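Local coordinates for 43.8 kDa insecticidal crystal protein (Bacillus thuringiensis, PDB 4JP0) that acts with a partner crystal protein, Cry34Ab1, as one component of a binary insecticidal toxin active on western corn rootworm, at residues S128-P131 and N132-W135; P189-K193 and N194-K198; I237-K240 and T241-N245; I370-S373 and T374-L378. All blocks are in the same frame, centred on the assembly; numbering follows the deposited sequence.

Interaction 1: S128-P131 and N132-W135; sequences SNNP and NQQW
Asn130 and Asn132 meet at the turn that leads into a QxW motif, Gln133-Gln134-Trp135, a signature of the ricin B-type β-trefoil. The backbone N of Asn132 donates to Asn130 OD1 (2.9 Å), closing an Asx turn. The extended first torsion of Asn130 swings its amide toward this N-H, and OD1 also rests 3.2 Å from Asn132 CB. The two side-chain amides stand nearly perpendicular, 79° between planes.

Gln133 closes the β turn through Pro131 and Asn132: its N donates to Asn130 O (3.0 Å). Its extended side chain crosses Asn130 at about a right angle while the two amides stay within 23° of parallel, ND2 of Asn130 lying 3.7 Å from CD of Gln133. The amide of Gln133 is buried and gripped at both ends, NE2 by Asp125 O and Thr111 OG1, OE1 by Ser127 N and by a water that Asn130 N reaches weakly.

Gln134 N donates to Pro131 O (3.2 Å). The side chain bends at chi2 and folds back toward the turn, where NE2 reaches Asn130 O at 3.0 Å, almost straight at 173°. Asn130 O thus holds two donors, Gln133 N and Gln134 NE2, on opposite faces of its plane. Gln134 OE1 pairs with Asn96. The indole of Trp135, the motif's tryptophan, leaves the turn, packs on Ile10, Ile102 and Ile121, and bonds Leu110 O through NE1.

Interaction 2: P189-K193 and N194-K198; sequences PNIDK and NTQIK
Asp192 and Thr195 meet at the start of helix 193-199, where Asp192 is the N-cap residue. This is the tight side of the contact. Asp192 CG sits between its own N and carbonyl carbon (chi1 73°), which brings the carboxylate toward Thr195. OD2 accepts Thr195 N at 2.8 Å, met from above the carboxylate plane, while OD1 takes the hydroxyl of Thr195, OG1, at 2.5 Å, a distance short enough to be read with caution. Both oxygens are thus engaged by one residue, and the negative charge at the helix N-terminus probably balances the helix dipole. The first helical bond, Gln196 N to Asp192 O, is 2.8 Å long. Ile191 closes over it, its CD1 lying 3.9 Å from Gln196 CA, with the two side chains crossing at about a right angle.

Across the turn the packing gives way to water. Lys193 runs out extended and bends only at chi4, and NZ donates to a water that lies very close to OE1 of the buried Gln196, so that this second link is doubtful. Gln196 NE2 has its partner in Tyr203 OH. A second water, on the same OE1 of Gln196 (2.7 Å), donates also to Lys193 O (3.1 Å).

Interaction 3: I237-K240 and T241-N245; sequences IDQK and TTIIN
Ile237 and Thr242 cross at about a right angle, methyl against methyl, with CG2 of Ile237 3.7 Å from CG2 of Thr242. Thr242 OG1, held between its own N and carbonyl carbon (chi1 57°), turns back along the chain and donates to Asp238 O at 2.8 Å. Its side chain therefore presents a methyl to Ile237 and a hydroxyl to the preceding turn.

The carboxylate of Asp238 lies crosswise to Thr241, whose CG2 and OG1 both come to 3.3 Å from OD2; the hydroxyl bond is weak. The other oxygen, OD1, accepts Lys240 N, also weakly, a capping bond ahead of helix 240-247. In that helix the first turn is of the wider π type. Ile244 N reaches back five residues to Gln239 O (3.0 Å), nearly along the C=O axis; Asn245 N likewise spans five residues to Lys240 O (3.1 Å), but less straight. Thr242, with phi/psi of -113/-86°, departs from helical backbone angles where the turn widens, and its N makes only a weak bond to Gln239 O.

Gln239 and Ile243 lie side by side and point the same way, toward the fold's interior, OE1 of Gln239 being 3.6 Å from Ile243 CG2. The buried Gln239 amide is claimed at both ends, OE1 by Ile251 N of strand 249-251 and NE2 by Met290 O, while Ile243 and Thr242 touch Met331 of strand 327-346. Ile244 drapes over the first turn, its CD1 meeting Gln239 CB at 3.9 Å.

Interaction 4: I370-S373 and T374-L378; sequences IPKS and TLIKL. Unlike the reference sequence in segment 374-378: Ile376 (reference Lys).
Ile370 and Leu375 pack across the first turn of helix 372-380, CG2 of Ile370 3.7 Å from CD2 of Leu375 and equally close to CG2 of Thr374. Pro371 is the N-cap residue and has no polar side chain to give; its carbonyl starts the helical ladder instead, taking Leu375 N at 2.9 Å. Lys372 O then accepts Ile376 N and Ser373 O accepts Lys377 N (3.0 Å), all three bonds fairly straight. Ile376, where the reference sequence has lysine, lays its CD1 4.2 Å from Lys372 CG.

Among the side chains, Thr374 OG1 lies over the Pro371 ring, 4.0 Å from its CD, and finds its polar partner in Gln305 OE1. Its methyl, CG2, anti to the backbone N, is thereby left facing Ile370. Ser373 OG comes near Thr374 N, but at too poor an angle to bond it. Ile370 N is satisfied by Thr368 OG1, whereas Ile370 O, buried beside Leu375 CD1, has no hydrogen-bonding partner in the model.

The apolar face seats this helix against its neighbours: Ile370 and Leu375 touch Ala352 of helix 349-355, Leu378 touches Leu353 there, and Leu375 also meets Tyr361 and Val364 of helix 361-368.

In the fold
The four contacts follow one another along the chain and run down an elongated molecule. Interaction 1 belongs to the ricin-type β-trefoil at one end; interaction 4, in the C-terminal helices, lies on the opposite side of the chain's centre, about 83 Å away between centres. Interactions 2 and 3, both first turns of helices, lie in the insecticidal toxin region. Their centres are about 20 Å apart and their nearest atoms about 7 Å. Helix 193-199 also meets the trefoil, through Asn66 and Cys67, tying the two regions together, whereas interaction 3 packs against strand 327-346, an outer strand of the long four-stranded antiparallel sheet. The centres of interactions 3 and 4 are about 50 Å apart.

Interaction 1: S128-P131 and N132-W135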
# COMPACT_ATOMS: atom_id res chain seq x y z
N SER A 128 18.35 33.92 -11.13
CA SER A 128 19.59 33.32 -11.55
C SER A 128 20.50 32.97 -10.43
O SER A 128 20.88 31.85 -10.32
CB SER A 128 20.32 34.20 -12.54
OG SER A 128 19.53 34.35 -13.66
N ASN A 129 20.76 34.05 -9.63
CA ASN A 129 21.40 33.55 -8.44
C ASN A 129 21.25 34.30 -7.15
O ASN A 129 21.98 35.22 -6.84
CB ASN A 129 22.80 33.07 -8.61
CG ASN A 129 23.30 32.44 -7.35
OD1 ASN A 129 22.78 32.68 -6.28
ND2 ASN A 129 24.29 31.58 -7.48
N ASN A 130 20.30 33.98 -6.39
CA ASN A 130 19.76 34.71 -5.32
C ASN A 130 20.08 33.86 -4.13
O ASN A 130 19.58 32.81 -4.01
CB ASN A 130 18.28 34.86 -5.51
CG ASN A 130 17.64 35.67 -4.46
OD1 ASN A 130 18.20 35.91 -3.44
ND2 ASN A 130 16.45 36.10 -4.73
N PRO A 131 21.03 34.32 -3.33
CA PRO A 131 21.43 33.59 -2.13
C PRO A 131 20.24 33.43 -1.18
O PRO A 131 20.27 32.51 -0.35
CB PRO A 131 22.53 34.48 -1.53
CG PRO A 131 22.23 35.83 -2.08
CD PRO A 131 21.81 35.56 -3.52
N ASN A 132 19.24 34.32 -1.28
CA ASN A 132 18.04 34.21 -0.45
C ASN A 132 17.09 33.07 -0.85
O ASN A 132 16.13 32.75 -0.14
CB ASN A 132 17.30 35.55 -0.41
CG ASN A 132 18.04 36.58 0.47
OD1 ASN A 132 17.99 36.50 1.70
ND2 ASN A 132 18.76 37.51 -0.15
N GLN A 133 17.40 32.41 -1.95
CA GLN A 133 16.64 31.27 -2.41
C GLN A 133 17.44 29.98 -2.20
O GLN A 133 17.07 28.92 -2.70
CB GLN A 133 16.28 31.48 -3.90
CG GLN A 133 15.25 32.63 -4.05
CD GLN A 133 14.82 32.84 -5.49
OE1 GLN A 133 15.54 32.46 -6.40
NE2 GLN A 133 13.62 33.39 -5.69
N GLN A 134 18.52 30.04 -1.41
CA GLN A 134 19.31 28.85 -1.15
C GLN A 134 19.15 28.43 0.33
O GLN A 134 19.17 29.28 1.22
CB GLN A 134 20.79 29.05 -1.46
CG GLN A 134 21.12 29.80 -2.77
CD GLN A 134 20.53 29.13 -3.97
OE1 GLN A 134 20.71 27.93 -4.15
NE2 GLN A 134 19.84 29.91 -4.83
N TRP A 135 19.08 27.13 0.57
CA TRP A 135 18.73 26.58 1.88
C TRP A 135 19.62 25.40 2.24
O TRP A 135 20.01 24.62 1.38
CB TRP A 135 17.26 26.10 1.86
CG TRP A 135 16.31 27.22 1.50
CD1 TRP A 135 15.97 27.63 0.27
CD2 TRP A 135 15.75 28.17 2.41
NE1 TRP A 135 15.18 28.75 0.33
CE2 TRP A 135 15.02 29.10 1.64
CE3 TRP A 135 15.72 28.27 3.80
CZ2 TRP A 135 14.29 30.15 2.21
CZ3 TRP A 135 14.98 29.31 4.39
CH2 TRP A 135 14.28 30.25 3.58
O HOH W 1 18.22 31.53 -7.16

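Interaction 2: P189-K193 and N194-K198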
# COMPACT_ATOMS: atom_id res chain seq x y z
N PRO A 189 -6.25 5.93 14.61
CA PRO A 189 -7.03 6.60 15.67
C PRO A 189 -6.63 6.22 17.09
O PRO A 189 -7.07 6.88 18.04
CB PRO A 189 -8.46 6.14 15.39
CG PRO A 189 -8.27 4.81 14.73
CD PRO A 189 -7.10 5.04 13.78
N ASN A 190 -5.83 5.18 17.25
CA ASN A 190 -5.44 4.81 18.59
C ASN A 190 -4.11 5.37 19.09
O ASN A 190 -3.62 4.96 20.13
CB ASN A 190 -5.50 3.29 18.72
CG ASN A 190 -6.92 2.79 18.73
OD1 ASN A 190 -7.75 3.36 19.41
ND2 ASN A 190 -7.20 1.74 17.96
N ILE A 191 -3.52 6.32 18.36
CA ILE A 191 -2.26 6.91 18.82
C ILE A 191 -2.27 8.36 18.40
O ILE A 191 -2.80 8.66 17.35
CB ILE A 191 -1.05 6.19 18.18
CG1 ILE A 191 0.26 6.67 18.80
CG2 ILE A 191 -1.01 6.39 16.69
CD1 ILE A 191 1.43 5.84 18.38
N ASP A 192 -1.70 9.26 19.19
CA ASP A 192 -1.66 10.66 18.78
C ASP A 192 -0.60 10.92 17.72
O ASP A 192 0.35 10.20 17.62
CB ASP A 192 -1.47 11.61 19.95
CG ASP A 192 -0.10 11.57 20.50
OD1 ASP A 192 0.17 10.74 21.32
OD2 ASP A 192 0.71 12.35 20.12
N LYS A 193 -0.82 11.97 16.95
CA LYS A 193 0.02 12.19 15.79
C LYS A 193 1.46 12.45 16.21
O LYS A 193 2.39 11.99 15.56
CB LYS A 193 -0.55 13.34 14.95
CG LYS A 193 -1.61 12.85 13.92
CD LYS A 193 -2.33 13.98 13.25
CE LYS A 193 -3.36 13.41 12.22
NZ LYS A 193 -2.62 12.88 11.07
N ASN A 194 1.67 13.20 17.28
CA ASN A 194 3.04 13.52 17.68
C ASN A 194 3.77 12.29 18.14
O ASN A 194 4.93 12.10 17.80
CB ASN A 194 3.09 14.67 18.71
CG ASN A 194 2.61 16.01 18.12
OD1 ASN A 194 2.59 16.17 16.90
ND2 ASN A 194 2.17 16.94 18.98
N THR A 195 3.09 11.42 18.88
CA THR A 195 3.71 10.21 19.35
C THR A 195 3.95 9.26 18.18
O THR A 195 4.96 8.55 18.13
CB THR A 195 2.84 9.52 20.38
OG1 THR A 195 2.61 10.43 21.47
CG2 THR A 195 3.61 8.38 21.03
N GLN A 196 3.00 9.26 17.25
CA GLN A 196 3.10 8.49 16.02
C GLN A 196 4.40 8.77 15.22
O GLN A 196 5.16 7.85 14.87
CB GLN A 196 1.88 8.80 15.14
CG GLN A 196 1.80 7.92 13.91
CD GLN A 196 0.72 8.34 12.95
OE1 GLN A 196 0.65 9.51 12.58
NE2 GLN A 196 -0.13 7.38 12.53
N ILE A 197 4.64 10.03 14.92
CA ILE A 197 5.82 10.34 14.13
C ILE A 197 7.14 10.06 14.90
O ILE A 197 8.16 9.83 14.28
CB ILE A 197 5.76 11.79 13.58
CG1 ILE A 197 6.67 11.90 12.35
CG2 ILE A 197 6.17 12.79 14.68
CD1 ILE A 197 6.36 13.10 11.48
N LYS A 198 7.11 10.14 16.23
CA LYS A 198 8.31 9.91 17.02
C LYS A 198 8.66 8.45 17.18
O LYS A 198 9.84 8.10 17.33
CB LYS A 198 8.16 10.56 18.42
CG LYS A 198 8.39 12.02 18.34
CD LYS A 198 7.98 12.76 19.61
CE LYS A 198 8.91 12.53 20.75
NZ LYS A 198 8.17 12.74 22.05
O HOH W 2 1.94 11.89 12.51
O HOH W 3 -1.24 10.10 10.99

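Interaction 3: I237-K240 and T241-N245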
# COMPACT_ATOMS: atom_id res chain seq x y z
N ILE A 237 -15.20 -8.34 4.35
CA ILE A 237 -14.72 -7.25 5.17
C ILE A 237 -15.37 -5.94 4.72
O ILE A 237 -15.56 -5.71 3.53
CB ILE A 237 -13.17 -7.16 5.06
CG1 ILE A 237 -12.55 -8.48 5.52
CG2 ILE A 237 -12.62 -5.98 5.89
CD1 ILE A 237 -13.13 -8.98 6.85
N ASP A 238 -15.74 -5.11 5.68
CA ASP A 238 -16.22 -3.77 5.39
C ASP A 238 -15.01 -2.91 4.98
O ASP A 238 -14.07 -2.74 5.76
CB ASP A 238 -16.83 -3.20 6.65
CG ASP A 238 -17.27 -1.79 6.48
OD1 ASP A 238 -17.02 -1.19 5.41
OD2 ASP A 238 -17.87 -1.19 7.37
N GLN A 239 -15.00 -2.41 3.74
CA GLN A 239 -13.82 -1.67 3.27
C GLN A 239 -13.79 -0.26 3.84
O GLN A 239 -12.72 0.33 4.00
CB GLN A 239 -13.72 -1.62 1.74
CG GLN A 239 -13.64 -2.99 1.01
CD GLN A 239 -12.90 -2.92 -0.34
OE1 GLN A 239 -11.90 -2.21 -0.49
NE2 GLN A 239 -13.39 -3.69 -1.32
N LYS A 240 -14.97 0.28 4.10
CA LYS A 240 -15.10 1.63 4.67
C LYS A 240 -14.33 1.76 5.98
O LYS A 240 -13.56 2.71 6.17
CB LYS A 240 -16.57 1.95 4.92
CG LYS A 240 -17.26 2.78 3.86
CD LYS A 240 -18.76 2.66 4.02
CE LYS A 240 -19.46 3.98 3.88
NZ LYS A 240 -20.82 3.87 4.50
N THR A 241 -14.53 0.81 6.88
CA THR A 241 -13.88 0.92 8.19
C THR A 241 -12.48 0.32 8.30
O THR A 241 -11.85 0.39 9.36
CB THR A 241 -14.79 0.35 9.29
OG1 THR A 241 -15.00 -1.06 9.07
CG2 THR A 241 -16.19 0.95 9.19
N THR A 242 -12.00 -0.25 7.23
CA THR A 242 -10.68 -0.85 7.23
C THR A 242 -9.66 -0.16 6.37
O THR A 242 -8.99 0.68 6.84
CB THR A 242 -10.72 -2.32 6.86
OG1 THR A 242 -11.33 -2.49 5.60
CG2 THR A 242 -11.44 -3.04 7.83
N ILE A 243 -9.60 -0.50 5.11
CA ILE A 243 -8.66 0.08 4.15
C ILE A 243 -8.96 1.51 3.68
O ILE A 243 -8.03 2.34 3.55
CB ILE A 243 -8.44 -0.88 2.96
CG1 ILE A 243 -7.23 -0.46 2.15
CG2 ILE A 243 -9.69 -1.05 2.10
CD1 ILE A 243 -6.42 -1.63 1.65
N ILE A 244 -10.22 1.83 3.41
CA ILE A 244 -10.51 3.18 2.98
C ILE A 244 -10.23 4.16 4.11
O ILE A 244 -9.48 5.11 3.95
CB ILE A 244 -11.97 3.35 2.53
CG1 ILE A 244 -12.29 2.41 1.38
CG2 ILE A 244 -12.22 4.83 2.13
CD1 ILE A 244 -13.82 2.25 1.13
N ASN A 245 -10.82 3.97 5.27
CA ASN A 245 -10.60 5.00 6.29
C ASN A 245 -9.17 5.02 6.83
O ASN A 245 -8.74 6.02 7.39
CB ASN A 245 -11.64 4.91 7.41
CG ASN A 245 -12.98 5.70 7.08
OD1 ASN A 245 -13.12 6.38 6.04
ND2 ASN A 245 -13.95 5.58 7.98

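Interaction 4: I370-S373 and T374-L378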
# COMPACT_ATOMS: atom_id res chain seq x y z
N ILE A 370 -7.96 -44.79 -12.37
CA ILE A 370 -9.08 -44.61 -13.30
C ILE A 370 -9.06 -45.65 -14.43
O ILE A 370 -8.05 -45.80 -15.11
CB ILE A 370 -9.04 -43.19 -13.85
CG1 ILE A 370 -9.16 -42.17 -12.71
CG2 ILE A 370 -10.12 -42.96 -14.85
CD1 ILE A 370 -8.87 -40.73 -13.18
N PRO A 371 -10.16 -46.37 -14.65
CA PRO A 371 -10.23 -47.44 -15.66
C PRO A 371 -9.97 -46.95 -17.10
O PRO A 371 -10.33 -45.82 -17.43
CB PRO A 371 -11.68 -47.96 -15.56
CG PRO A 371 -12.18 -47.48 -14.23
CD PRO A 371 -11.44 -46.22 -13.91
N LYS A 372 -9.41 -47.80 -17.95
CA LYS A 372 -9.11 -47.38 -19.31
C LYS A 372 -10.34 -46.89 -20.07
O LYS A 372 -10.29 -45.87 -20.76
CB LYS A 372 -8.40 -48.49 -20.08
CG LYS A 372 -8.14 -48.18 -21.54
CD LYS A 372 -7.40 -49.32 -22.22
CE LYS A 372 -6.88 -48.91 -23.61
NZ LYS A 372 -6.08 -50.00 -24.34
N SER A 373 -11.48 -47.57 -19.92
CA SER A 373 -12.65 -47.12 -20.65
C SER A 373 -12.97 -45.68 -20.22
O SER A 373 -13.31 -44.85 -21.04
CB SER A 373 -13.85 -48.04 -20.43
OG SER A 373 -14.22 -48.04 -19.06
N THR A 374 -12.83 -45.38 -18.94
CA THR A 374 -13.12 -44.04 -18.47
C THR A 374 -12.13 -43.04 -19.02
O THR A 374 -12.50 -41.91 -19.36
CB THR A 374 -13.09 -43.98 -16.95
OG1 THR A 374 -14.19 -44.75 -16.43
CG2 THR A 374 -13.37 -42.56 -16.48
N LEU A 375 -10.86 -43.45 -19.06
CA LEU A 375 -9.81 -42.60 -19.61
C LEU A 375 -10.16 -42.20 -21.04
O LEU A 375 -9.97 -41.06 -21.47
CB LEU A 375 -8.47 -43.33 -19.56
CG LEU A 375 -7.87 -43.47 -18.17
CD1 LEU A 375 -6.56 -44.21 -18.26
CD2 LEU A 375 -7.71 -42.11 -17.47
N ILE A 376 -10.68 -43.16 -21.79
CA ILE A 376 -11.08 -42.86 -23.15
C ILE A 376 -12.30 -41.93 -23.20
O ILE A 376 -12.32 -40.96 -23.97
CB ILE A 376 -11.34 -44.14 -23.89
CG1 ILE A 376 -10.02 -44.93 -24.00
CG2 ILE A 376 -11.95 -43.84 -25.26
CD1 ILE A 376 -10.16 -46.28 -24.68
N LYS A 377 -13.31 -42.20 -22.36
CA LYS A 377 -14.48 -41.33 -22.28
C LYS A 377 -14.03 -39.92 -21.93
O LYS A 377 -14.53 -38.95 -22.51
CB LYS A 377 -15.46 -41.80 -21.20
CG LYS A 377 -16.33 -42.99 -21.58
CD LYS A 377 -17.61 -43.02 -20.75
CE LYS A 377 -18.43 -44.30 -21.02
NZ LYS A 377 -19.89 -44.06 -21.26
N LEU A 378 -13.09 -39.81 -21.00
CA LEU A 378 -12.61 -38.51 -20.55
C LEU A 378 -12.04 -37.73 -21.72
O LEU A 378 -12.41 -36.57 -21.95
CB LEU A 378 -11.55 -38.67 -19.45
CG LEU A 378 -12.17 -38.94 -18.08
CD1 LEU A 378 -11.13 -39.41 -17.09
CD2 LEU A 378 -12.86 -37.68 -17.59